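Local coordinates for protein putative hydrolase (Burkholderia cenocepacia, PDB 4X00) that probably acts as an alpha/beta-fold hydrolase, with an esterase-like, possibly aryl ester cleaving, activity that remains putative, at residues Asp20-Ala25 against Asp68-Gly73; Ser35-Ile40 against Tyr62-Tyr67; His41-Ser46 against Trp111-Ala116. One frame throughout, in Å; residues are numbered along the deposited sequence.

Contact 1 of 3, residues Asp20-Ala25 against Asp68-Gly73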
ATOM      1  N   ASP A  20      19.497  -2.784  -3.795  1.00 17.83           N
ATOM      2  CA  ASP A  20      19.950  -2.333  -5.104  1.00 17.02           C
ATOM      3  C   ASP A  20      20.458  -0.894  -5.056  1.00 17.12           C
ATOM      4  O   ASP A  20      20.756  -0.296  -6.098  1.00 17.93           O
ATOM      5  CB  ASP A  20      18.854  -2.516  -6.191  1.00 16.82           C
ATOM      6  CG  ASP A  20      17.645  -1.628  -6.001  1.00 17.69           C
ATOM      7  OD1 ASP A  20      17.431  -1.161  -4.871  1.00 18.27           O
ATOM      8  OD2 ASP A  20      16.902  -1.405  -6.996  1.00 17.65           O
ATOM      9  N   GLY A  21      20.573  -0.344  -3.846  1.00 16.64           N
ATOM     10  CA  GLY A  21      21.168   0.969  -3.659  1.00 15.67           C
ATOM     11  C   GLY A  21      20.159   2.107  -3.612  1.00 15.51           C
ATOM     12  O   GLY A  21      20.559   3.242  -3.360  1.00 16.89           O
ATOM     13  N   VAL A  22      18.874   1.834  -3.864  1.00 14.41           N
ATOM     14  CA  VAL A  22      17.852   2.880  -3.821  1.00 14.41           C
ATOM     15  C   VAL A  22      17.650   3.307  -2.364  1.00 14.28           C
ATOM     16  O   VAL A  22      17.550   2.460  -1.480  1.00 15.18           O
ATOM     17  CB  VAL A  22      16.539   2.368  -4.449  1.00 15.30           C
ATOM     18  CG1 VAL A  22      15.366   3.300  -4.182  1.00 16.12           C
ATOM     19  CG2 VAL A  22      16.742   2.228  -5.950  1.00 16.67           C
ATOM     20  N   VAL A  23      17.623   4.606  -2.111  1.00 12.82           N
ATOM     21  CA  VAL A  23      17.440   5.119  -0.753  1.00 13.24           C
ATOM     22  C   VAL A  23      15.964   5.434  -0.491  1.00 12.37           C
ATOM     23  O   VAL A  23      15.339   6.170  -1.256  1.00 13.46           O
ATOM     24  CB  VAL A  23      18.310   6.389  -0.518  1.00 15.21           C
ATOM     25  CG1 VAL A  23      18.002   6.987   0.830  1.00 16.68           C
ATOM     26  CG2 VAL A  23      19.782   6.028  -0.581  1.00 15.97           C
ATOM     27  N   LEU A  24      15.417   4.836   0.549  1.00 11.06           N
ATOM     28  CA  LEU A  24      14.018   5.000   0.916  1.00 10.57           C
ATOM     29  C   LEU A  24      13.875   6.008   2.017  1.00 10.29           C
ATOM     30  O   LEU A  24      14.622   5.967   2.991  1.00 11.32           O
ATOM     31  CB  LEU A  24      13.458   3.662   1.371  1.00 11.77           C
ATOM     32  CG  LEU A  24      13.629   2.555   0.335  1.00 13.38           C
ATOM     33  CD1 LEU A  24      13.436   1.183   0.985  1.00 16.03           C
ATOM     34  CD2 LEU A  24      12.718   2.782  -0.878  1.00 13.97           C
ATOM     35  N   ALA A  25      12.906   6.903   1.861  1.00 10.07           N
ATOM     36  CA  ALA A  25      12.566   7.884   2.892  1.00  9.49           C
ATOM     37  C   ALA A  25      11.593   7.237   3.871  1.00  9.22           C
ATOM     38  O   ALA A  25      10.516   6.809   3.467  1.00  9.59           O
ATOM     39  CB  ALA A  25      11.950   9.118   2.258  1.00  9.20           C
ATOM     40  N   ASP A  68       8.159   6.004   1.832  1.00  7.23           N
ATOM     41  CA  ASP A  68       7.775   6.243   0.450  1.00  7.71           C
ATOM     42  C   ASP A  68       8.290   5.086  -0.403  1.00  7.53           C
ATOM     43  O   ASP A  68       9.474   4.702  -0.331  1.00  8.98           O
ATOM     44  CB  ASP A  68       8.353   7.560  -0.080  1.00  8.20           C
ATOM     45  CG  ASP A  68       7.830   8.783   0.653  1.00  8.62           C
ATOM     46  OD1 ASP A  68       6.775   8.709   1.328  1.00  8.50           O
ATOM     47  OD2 ASP A  68       8.499   9.832   0.577  1.00  9.00           O
ATOM     48  N   LEU A  69       7.409   4.492  -1.198  1.00  8.26           N
ATOM     49  CA  LEU A  69       7.830   3.467  -2.177  1.00  9.00           C
ATOM     50  C   LEU A  69       8.875   4.010  -3.144  1.00  8.86           C
ATOM     51  O   LEU A  69       8.919   5.225  -3.430  1.00  8.47           O
ATOM     52  CB  LEU A  69       6.635   2.981  -3.008  1.00  9.41           C
ATOM     53  CG  LEU A  69       5.521   2.237  -2.258  1.00  8.92           C
ATOM     54  CD1 LEU A  69       4.380   1.971  -3.247  1.00  9.61           C
ATOM     55  CD2 LEU A  69       6.073   0.951  -1.655  1.00  9.12           C
ATOM     56  N   ARG A  70       9.709   3.116  -3.665  1.00  8.38           N
ATOM     57  CA  ARG A  70      10.579   3.526  -4.761  1.00  8.31           C
ATOM     58  C   ARG A  70       9.738   4.210  -5.840  1.00  8.83           C
ATOM     59  O   ARG A  70       8.588   3.833  -6.126  1.00  8.56           O
ATOM     60  CB  ARG A  70      11.351   2.333  -5.349  1.00  9.74           C
ATOM     61  CG  ARG A  70      10.504   1.240  -6.008  1.00  9.44           C
ATOM     62  CD  ARG A  70      11.414   0.173  -6.700  1.00 10.89           C
ATOM     63  NE  ARG A  70      12.435  -0.255  -5.740  1.00 10.83           N
ATOM     64  CZ  ARG A  70      13.722  -0.411  -6.024  1.00 10.75           C
ATOM     65  NH1 ARG A  70      14.565  -0.673  -5.053  1.00 11.83           N
ATOM     66  NH2 ARG A  70      14.160  -0.319  -7.291  1.00 11.61           N
ATOM     67  N   GLY A  71      10.315   5.247  -6.444  1.00  8.71           N
ATOM     68  CA  GLY A  71       9.597   5.992  -7.473  1.00  9.37           C
ATOM     69  C   GLY A  71       8.595   7.007  -6.976  1.00  9.16           C
ATOM     70  O   GLY A  71       7.977   7.676  -7.802  1.00  9.79           O
ATOM     71  N   HIS A  72       8.420   7.109  -5.660  1.00  8.16           N
ATOM     72  CA  HIS A  72       7.402   7.949  -5.038  1.00  7.74           C
ATOM     73  C   HIS A  72       7.967   8.897  -4.000  1.00  7.62           C
ATOM     74  O   HIS A  72       9.039   8.650  -3.434  1.00  7.54           O
ATOM     75  CB  HIS A  72       6.357   7.055  -4.345  1.00  7.41           C
ATOM     76  CG  HIS A  72       5.488   6.255  -5.281  1.00  7.57           C
ATOM     77  ND1 HIS A  72       5.896   5.079  -5.883  1.00  8.13           N
ATOM     78  CD2 HIS A  72       4.192   6.441  -5.646  1.00  7.43           C
ATOM     79  CE1 HIS A  72       4.888   4.590  -6.597  1.00  8.25           C
ATOM     80  NE2 HIS A  72       3.844   5.403  -6.474  1.00  7.99           N
ATOM     81  N   GLY A  73       7.231   9.981  -3.734  1.00  7.85           N
ATOM     82  CA  GLY A  73       7.537  10.848  -2.607  1.00  8.86           C
ATOM     83  C   GLY A  73       8.963  11.365  -2.639  1.00  8.35           C
ATOM     84  O   GLY A  73       9.409  11.919  -3.667  1.00  9.13           O
TER
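Arg-70 reaches Asp-20 through a first torsion that sets CG between the backbone N and the carbonyl carbon (chi1 64°) and a bend at chi3 (50°). The guanidinium then arrives end-on at the carboxylate. Arg-70 NH1 hydrogen-bonds Asp-20 OD1 at 2.9 Å and Arg-70 NH2 hydrogen-bonds Asp-20 OD2 at 3.0 Å, a bidentate salt bridge. Both oxygens are met on the syn side. The two planes are 33° apart, so the pair is twisted. Val-22 flanks the bridge, with CG1 4.1 Å from NH1 of Arg-70 over one guanidinium face. Leu-24 brings CD2 to 3.8 Å from the carbonyl O of Asp-68. Next to it, Asp-68 N bonds Ala-25 O at 3.0 Å, where strand 23-30 runs beside the end of strand 63-67. In the turn from Leu-69 to His-72, ND1 of His-72 bonds the carbonyl O of Arg-70, which helps hold the ring. Asp-93 takes NE of Arg-70, Ser-83 O accepts from NH2, Arg-89 pairs with OD2 of Asp-20, and Arg-47 and the Leu-74 amide hold OD2 of Asp-68. Arg-70 is thus gripped by two carboxylates and a carbonyl, which would probably stabilise its positive charge and fix its guanidinium.

Contact 2 of 3, residues Ser35-Ile40 against Tyr62-Tyr67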
ATOM      1  N   SER A  35       4.524  -2.183  19.788  1.00 15.80           N
ATOM      2  CA  SER A  35       4.398  -3.172  18.726  1.00 16.09           C
ATOM      3  C   SER A  35       4.415  -2.457  17.366  1.00 14.26           C
ATOM      4  O   SER A  35       3.668  -1.503  17.177  1.00 14.30           O
ATOM      5  CB  SER A  35       3.097  -3.964  18.892  1.00 18.46           C
ATOM      6  OG  SER A  35       2.959  -4.492  20.215  1.00 19.63           O
ATOM      7  N   PRO A  36       5.280  -2.888  16.431  1.00 13.10           N
ATOM      8  CA  PRO A  36       5.376  -2.131  15.168  1.00 13.20           C
ATOM      9  C   PRO A  36       4.286  -2.446  14.151  1.00 11.69           C
ATOM     10  O   PRO A  36       3.849  -3.588  13.965  1.00 11.62           O
ATOM     11  CB  PRO A  36       6.743  -2.540  14.600  1.00 15.45           C
ATOM     12  CG  PRO A  36       7.157  -3.770  15.361  1.00 16.51           C
ATOM     13  CD  PRO A  36       6.420  -3.796  16.660  1.00 15.58           C
ATOM     14  N   ILE A  37       3.907  -1.399  13.434  1.00 10.20           N
ATOM     15  CA  ILE A  37       3.038  -1.490  12.273  1.00 10.15           C
ATOM     16  C   ILE A  37       3.736  -0.749  11.146  1.00  9.70           C
ATOM     17  O   ILE A  37       4.155   0.405  11.342  1.00 10.97           O
ATOM     18  CB  ILE A  37       1.650  -0.856  12.512  1.00 10.52           C
ATOM     19  CG1 ILE A  37       0.984  -1.460  13.764  1.00 11.31           C
ATOM     20  CG2 ILE A  37       0.785  -0.999  11.248  1.00 10.67           C
ATOM     21  CD1 ILE A  37      -0.294  -0.729  14.176  1.00 12.01           C
ATOM     22  N   ILE A  38       3.932  -1.412  10.010  1.00  8.81           N
ATOM     23  CA  ILE A  38       4.543  -0.783   8.837  1.00  8.09           C
ATOM     24  C   ILE A  38       3.478  -0.582   7.773  1.00  8.50           C
ATOM     25  O   ILE A  38       2.833  -1.557   7.342  1.00  9.27           O
ATOM     26  CB  ILE A  38       5.690  -1.638   8.290  1.00  9.05           C
ATOM     27  CG1 ILE A  38       6.810  -1.780   9.338  1.00 10.78           C
ATOM     28  CG2 ILE A  38       6.221  -1.043   7.008  1.00  9.42           C
ATOM     29  CD1 ILE A  38       7.862  -2.850   8.985  1.00 11.65           C
ATOM     30  N   PHE A  39       3.277   0.696   7.413  1.00  7.88           N
ATOM     31  CA  PHE A  39       2.289   1.109   6.426  1.00  7.83           C
ATOM     32  C   PHE A  39       2.941   1.267   5.060  1.00  7.77           C
ATOM     33  O   PHE A  39       3.981   1.922   4.948  1.00  9.55           O
ATOM     34  CB  PHE A  39       1.657   2.435   6.812  1.00  8.66           C
ATOM     35  CG  PHE A  39       0.895   2.388   8.106  1.00  8.84           C
ATOM     36  CD1 PHE A  39       1.548   2.602   9.304  1.00 10.56           C
ATOM     37  CD2 PHE A  39      -0.484   2.167   8.114  1.00  8.49           C
ATOM     38  CE1 PHE A  39       0.840   2.586  10.511  1.00 11.24           C
ATOM     39  CE2 PHE A  39      -1.206   2.137   9.310  1.00  9.45           C
ATOM     40  CZ  PHE A  39      -0.540   2.356  10.503  1.00 10.67           C
ATOM     41  N   ILE A  40       2.321   0.682   4.039  1.00  7.93           N
ATOM     42  CA  ILE A  40       2.851   0.646   2.674  1.00  8.10           C
ATOM     43  C   ILE A  40       1.813   1.247   1.767  1.00  7.90           C
ATOM     44  O   ILE A  40       0.724   0.682   1.629  1.00  8.70           O
ATOM     45  CB  ILE A  40       3.148  -0.795   2.232  1.00  9.34           C
ATOM     46  CG1 ILE A  40       3.995  -1.511   3.287  1.00 10.97           C
ATOM     47  CG2 ILE A  40       3.865  -0.797   0.873  1.00  9.50           C
ATOM     48  CD1 ILE A  40       3.893  -3.026   3.191  1.00 14.11           C
ATOM     49  N   TYR A  62       1.462   2.062  19.537  1.00 13.42           N
ATOM     50  CA  TYR A  62       2.185   1.228  18.575  1.00 12.45           C
ATOM     51  C   TYR A  62       3.373   1.986  18.022  1.00 10.85           C
ATOM     52  O   TYR A  62       3.398   3.214  18.093  1.00 12.26           O
ATOM     53  CB  TYR A  62       1.299   0.814  17.404  1.00 13.13           C
ATOM     54  CG  TYR A  62       0.098   0.024  17.840  1.00 14.00           C
ATOM     55  CD1 TYR A  62       0.248  -1.203  18.479  1.00 14.99           C
ATOM     56  CD2 TYR A  62      -1.180   0.490  17.591  1.00 14.77           C
ATOM     57  CE1 TYR A  62      -0.881  -1.939  18.904  1.00 15.48           C
ATOM     58  CE2 TYR A  62      -2.304  -0.226  17.991  1.00 15.59           C
ATOM     59  CZ  TYR A  62      -2.141  -1.452  18.643  1.00 15.54           C
ATOM     60  OH  TYR A  62      -3.241  -2.176  19.059  1.00 16.70           O
ATOM     61  N   ARG A  63       4.348   1.267  17.465  1.00 10.03           N
ATOM     62  CA  ARG A  63       5.437   1.904  16.714  1.00 10.19           C
ATOM     63  C   ARG A  63       4.976   2.033  15.264  1.00 10.35           C
ATOM     64  O   ARG A  63       4.827   1.030  14.557  1.00 11.89           O
ATOM     65  CB  ARG A  63       6.712   1.085  16.849  1.00 10.92           C
ATOM     66  CG  ARG A  63       7.891   1.692  16.087  1.00 11.72           C
ATOM     67  CD  ARG A  63       9.144   0.847  16.223  1.00 12.35           C
ATOM     68  NE  ARG A  63      10.249   1.480  15.515  1.00 12.93           N
ATOM     69  CZ  ARG A  63      11.390   0.862  15.253  1.00 14.47           C
ATOM     70  NH1 ARG A  63      11.549  -0.408  15.626  1.00 16.39           N
ATOM     71  NH2 ARG A  63      12.363   1.510  14.614  1.00 15.75           N
ATOM     72  N   LEU A  64       4.713   3.269  14.832  1.00 10.35           N
ATOM     73  CA  LEU A  64       4.046   3.500  13.545  1.00 10.73           C
ATOM     74  C   LEU A  64       5.062   3.900  12.488  1.00 10.66           C
ATOM     75  O   LEU A  64       5.573   5.018  12.507  1.00 13.23           O
ATOM     76  CB  LEU A  64       2.970   4.583  13.699  1.00 11.48           C
ATOM     77  CG  LEU A  64       1.904   4.309  14.777  1.00 11.92           C
ATOM     78  CD1 LEU A  64       1.009   5.551  14.947  1.00 13.35           C
ATOM     79  CD2 LEU A  64       1.053   3.111  14.401  1.00 12.07           C
ATOM     80  N   ILE A  65       5.338   2.986  11.576  1.00  9.05           N
ATOM     81  CA  ILE A  65       6.392   3.202  10.581  1.00  8.91           C
ATOM     82  C   ILE A  65       5.765   3.407   9.206  1.00  7.83           C
ATOM     83  O   ILE A  65       4.954   2.586   8.763  1.00  8.55           O
ATOM     84  CB  ILE A  65       7.341   1.997  10.538  1.00  9.97           C
ATOM     85  CG1 ILE A  65       8.028   1.817  11.900  1.00 12.52           C
ATOM     86  CG2 ILE A  65       8.358   2.143   9.383  1.00 10.21           C
ATOM     87  CD1 ILE A  65       8.664   0.429  12.073  1.00 14.23           C
ATOM     88  N   THR A  66       6.169   4.469   8.509  1.00  8.10           N
ATOM     89  CA  THR A  66       5.742   4.676   7.139  1.00  8.40           C
ATOM     90  C   THR A  66       6.991   4.846   6.266  1.00  8.61           C
ATOM     91  O   THR A  66       8.082   5.093   6.779  1.00  9.38           O
ATOM     92  CB  THR A  66       4.840   5.925   6.991  1.00  8.73           C
ATOM     93  OG1 THR A  66       5.503   7.072   7.539  1.00  9.07           O
ATOM     94  CG2 THR A  66       3.502   5.761   7.692  1.00  9.53           C
ATOM     95  N   TYR A  67       6.829   4.734   4.953  1.00  7.59           N
ATOM     96  CA  TYR A  67       7.914   5.061   4.042  1.00  7.00           C
ATOM     97  C   TYR A  67       7.346   5.366   2.677  1.00  7.22           C
ATOM     98  O   TYR A  67       6.185   5.047   2.370  1.00  8.22           O
ATOM     99  CB  TYR A  67       8.940   3.921   3.943  1.00  8.41           C
ATOM    100  CG  TYR A  67       8.497   2.637   3.293  1.00  8.09           C
ATOM    101  CD1 TYR A  67       7.720   1.719   3.997  1.00  8.20           C
ATOM    102  CD2 TYR A  67       8.892   2.312   1.997  1.00  8.11           C
ATOM    103  CE1 TYR A  67       7.355   0.504   3.433  1.00  8.96           C
ATOM    104  CE2 TYR A  67       8.548   1.110   1.413  1.00  7.93           C
ATOM    105  CZ  TYR A  67       7.788   0.182   2.155  1.00  8.51           C
ATOM    106  OH  TYR A  67       7.439  -1.020   1.593  1.00  9.73           O
TER
HETATM  107  O   HOH W   1       3.786   4.346   3.717  1.00 11.18           O
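Ser-35 meets Tyr-62 and Arg-63 first. Its carbonyl O accepts the Arg-63 amide at 2.9 Å and lies at the edge of the Tyr-62 ring. Pro-36 pairs with Arg-63 and turns CA to the Arg-63 carbonyl O, a CA-H...O contact of 3.3 Å. Ile-37 N donates a hydrogen bond to Arg-63 O at 2.8 Å, and Ile-37 O accepts one from Ile-65 N. Ile-37 CD1 makes an off-centre CH-pi contact with the Tyr-62 ring, 4.1 Å from its centroid. Ile-38 lies alongside Ile-65 and points the same way, with CG1 4.0 Å from CD1 of Ile-65. Phe-39 gives its N to Ile-65 O in a nearly straight bond (174°). Its CE1 lies 3.9 Å from Leu-64 CD2, which comes in at the ring edge. A water donates to the carbonyl oxygens of Phe-39 and Tyr-67, where the strands part. Ile-40 packs its CG1 beside CE1 of Tyr-67 at 3.9 Å. Ile-38, Ile-40 and Tyr-67 face helix 87-100, while Ile-37, Phe-39 and Tyr-62 face helix 266-280. Two parallel neighbours joined by a beta-alpha-beta crossover, with helices on both faces, are typical of the alpha/beta hydrolase sheet.

Contact 3 of 3, residues His41-Ser46 against Trp111-Ala116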
ATOM      1  N   HIS A  41       2.089   2.422   1.208  1.00  8.00           N
ATOM      2  CA  HIS A  41       1.087   3.116   0.412  1.00  7.66           C
ATOM      3  C   HIS A  41       0.952   2.538  -1.007  1.00  8.17           C
ATOM      4  O   HIS A  41       1.598   1.541  -1.348  1.00  8.08           O
ATOM      5  CB  HIS A  41       1.396   4.622   0.352  1.00  7.73           C
ATOM      6  CG  HIS A  41       2.639   4.960  -0.421  1.00  7.05           C
ATOM      7  ND1 HIS A  41       2.668   5.054  -1.799  1.00  8.06           N
ATOM      8  CD2 HIS A  41       3.896   5.254   0.004  1.00  7.25           C
ATOM      9  CE1 HIS A  41       3.902   5.372  -2.190  1.00  8.07           C
ATOM     10  NE2 HIS A  41       4.660   5.527  -1.113  1.00  7.44           N
ATOM     11  N   GLY A  42       0.079   3.152  -1.804  1.00  7.76           N
ATOM     12  CA  GLY A  42      -0.235   2.663  -3.133  1.00  8.17           C
ATOM     13  C   GLY A  42       0.249   3.599  -4.226  1.00  7.78           C
ATOM     14  O   GLY A  42       0.972   4.575  -3.979  1.00  7.80           O
ATOM     15  N   LEU A  43      -0.175   3.292  -5.434  1.00  7.58           N
ATOM     16  CA  LEU A  43       0.327   3.999  -6.611  1.00  7.37           C
ATOM     17  C   LEU A  43       0.007   5.490  -6.539  1.00  7.82           C
ATOM     18  O   LEU A  43      -1.145   5.865  -6.248  1.00  9.04           O
ATOM     19  CB  LEU A  43      -0.301   3.401  -7.868  1.00  7.98           C
ATOM     20  CG  LEU A  43       0.184   4.026  -9.182  1.00  8.67           C
ATOM     21  CD1 LEU A  43       1.714   3.865  -9.395  1.00 10.34           C
ATOM     22  CD2 LEU A  43      -0.593   3.402 -10.324  1.00  9.69           C
ATOM     23  N   LEU A  44       1.026   6.317  -6.794  1.00  7.86           N
ATOM     24  CA  LEU A  44       0.957   7.797  -6.758  1.00  8.19           C
ATOM     25  C   LEU A  44       0.762   8.351  -5.346  1.00  7.97           C
ATOM     26  O   LEU A  44       0.553   9.557  -5.172  1.00  9.10           O
ATOM     27  CB  LEU A  44      -0.144   8.372  -7.680  1.00 10.47           C
ATOM     28  CG  LEU A  44       0.002   8.053  -9.162  1.00 13.36           C
ATOM     29  CD1 LEU A  44      -0.938   8.964  -9.948  1.00 12.98           C
ATOM     30  CD2 LEU A  44       1.405   8.137  -9.694  1.00 14.87           C
ATOM     31  N   GLY A  45       0.915   7.502  -4.339  1.00  7.10           N
ATOM     32  CA  GLY A  45       0.843   7.947  -2.956  1.00  7.65           C
ATOM     33  C   GLY A  45       2.178   8.343  -2.354  1.00  7.45           C
ATOM     34  O   GLY A  45       3.197   8.469  -3.053  1.00  7.63           O
ATOM     35  N   SER A  46       2.198   8.492  -1.031  1.00  7.58           N
ATOM     36  CA  SER A  46       3.433   8.612  -0.261  1.00  7.76           C
ATOM     37  C   SER A  46       3.052   8.384   1.200  1.00  7.02           C
ATOM     38  O   SER A  46       1.895   8.062   1.494  1.00  7.09           O
ATOM     39  CB  SER A  46       4.091   9.980  -0.403  1.00  8.64           C
ATOM     40  OG  SER A  46       3.348  10.949   0.359  1.00  7.95           O
ATOM     41  N   TRP A 111      -1.759  -0.713   1.114  1.00  7.81           N
ATOM     42  CA  TRP A 111      -2.843  -0.124   0.328  1.00  8.20           C
ATOM     43  C   TRP A 111      -2.589  -0.328  -1.156  1.00  7.67           C
ATOM     44  O   TRP A 111      -1.578   0.158  -1.670  1.00  7.95           O
ATOM     45  CB  TRP A 111      -2.956   1.370   0.629  1.00  8.63           C
ATOM     46  CG  TRP A 111      -3.955   2.088  -0.213  1.00  8.40           C
ATOM     47  CD1 TRP A 111      -5.178   1.619  -0.594  1.00  8.41           C
ATOM     48  CD2 TRP A 111      -3.824   3.411  -0.782  1.00  9.67           C
ATOM     49  NE1 TRP A 111      -5.823   2.573  -1.362  1.00  8.22           N
ATOM     50  CE2 TRP A 111      -5.011   3.673  -1.488  1.00  9.17           C
ATOM     51  CE3 TRP A 111      -2.832   4.406  -0.727  1.00 11.30           C
ATOM     52  CZ2 TRP A 111      -5.245   4.882  -2.134  1.00 10.43           C
ATOM     53  CZ3 TRP A 111      -3.057   5.597  -1.399  1.00 12.36           C
ATOM     54  CH2 TRP A 111      -4.245   5.820  -2.103  1.00 11.63           C
ATOM     55  N   SER A 112      -3.493  -1.051  -1.830  1.00  8.33           N
ATOM     56  CA  SER A 112      -3.537  -1.126  -3.296  1.00  8.84           C
ATOM     57  C   SER A 112      -2.211  -1.720  -3.823  1.00  8.88           C
ATOM     58  O   SER A 112      -1.955  -2.909  -3.577  1.00  9.37           O
ATOM     59  CB  SER A 112      -3.873   0.249  -3.872  1.00  8.52           C
ATOM     60  OG  SER A 112      -4.176   0.145  -5.252  1.00  9.36           O
ATOM     61  N   LEU A 113      -1.368  -0.953  -4.517  1.00  8.26           N
ATOM     62  CA  LEU A 113      -0.061  -1.469  -4.935  1.00  8.66           C
ATOM     63  C   LEU A 113       0.724  -2.029  -3.739  1.00  8.40           C
ATOM     64  O   LEU A 113       1.468  -2.995  -3.863  1.00  8.87           O
ATOM     65  CB  LEU A 113       0.707  -0.330  -5.647  1.00  9.86           C
ATOM     66  CG  LEU A 113       2.176  -0.565  -5.926  1.00 12.48           C
ATOM     67  CD1 LEU A 113       2.301  -1.697  -6.889  1.00 14.02           C
ATOM     68  CD2 LEU A 113       2.761   0.730  -6.509  1.00 12.74           C
ATOM     69  N   GLY A 114       0.525  -1.417  -2.577  1.00  8.25           N
ATOM     70  CA  GLY A 114       1.175  -1.881  -1.366  1.00  8.98           C
ATOM     71  C   GLY A 114       0.813  -3.317  -1.017  1.00  9.38           C
ATOM     72  O   GLY A 114       1.619  -4.032  -0.410  1.00  9.53           O
ATOM     73  N   GLY A 115      -0.404  -3.731  -1.381  1.00  8.73           N
ATOM     74  CA  GLY A 115      -0.811  -5.126  -1.204  1.00  9.77           C
ATOM     75  C   GLY A 115       0.012  -6.068  -2.076  1.00  9.55           C
ATOM     76  O   GLY A 115       0.401  -7.164  -1.656  1.00  9.59           O
ATOM     77  N   ALA A 116       0.293  -5.631  -3.300  1.00 10.07           N
ATOM     78  CA  ALA A 116       1.133  -6.442  -4.183  1.00 10.71           C
ATOM     79  C   ALA A 116       2.560  -6.534  -3.654  1.00 10.49           C
ATOM     80  O   ALA A 116       3.222  -7.579  -3.784  1.00 11.36           O
ATOM     81  CB  ALA A 116       1.124  -5.855  -5.596  1.00 11.60           C
TER
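The backbone of Gly-42 passes close to the turn that leads from Trp-111 into helix 113-125, with Gly-42 CA 3.2 Å from Trp-111 O. Trp-111 extends its indole towards the loop, CG anti to the backbone N (chi1 175°). Its CE3 comes to 3.3 Å from Gly-42 N, meeting the peptide obliquely. Trp-111 NE1 hydrogen-bonds the carbonyl O of His-259. Leu-113 CB lies 3.7 Å from Leu-43 N, and Leu-113 CD2 packs 4.3 Å from Leu-43 CB. Helix 198-204 touches both leucines through Val-204. The sequence around Ser-112 fits the GxSxG nucleophile elbow of alpha/beta hydrolases, a sharp turn between strand 107-111 and helix 113-125. Ser-112 has the strained backbone expected there (phi 61°, psi -112°). It is probably the nucleophile of a Ser-His-Asp triad with His-259 and Asp-230. A glycerol about 4 Å from the Ser-112 side chain probably comes from the crystallisation liquor, though it may mark the pocket. The loop at 41-46 is fixed from within. Gly-42 O accepts two N-H groups, from Gly-45 N at 2.9 Å and from His-41 ND1 at 2.8 Å. The first closes a type II turn from Gly-42 to Gly-45. Gly-45 and Ser-46 lie over one face of the His-41 ring, and NE2 of His-41 bonds the amide of Leu-69.

Overall arrangement
From the N terminus, the chain passes 20-25, which leads into strand 23-30, then strand 36-40 and the loop 41-46. Contact 2 closes the loop from 35-40 to 62-67 and is nested inside the longer one that contact 1 closes at 68-73. Contact 3 returns 111-116 to the loop 41-46, so it crosses both others. Strands 23-30, 63-67, 36-40 and 107-111 are successive neighbours in one sheet. Contacts 1 and 2 meet where Ala-25 packs on Tyr-67. Contacts 2 and 3 meet where Ile-40 O is hydrogen-bonded to Trp-111 N. Between contacts 1 and 3, His-72 NE2 is hydrogen-bonded to Leu-44 N, linking the two loops beyond the strand ends.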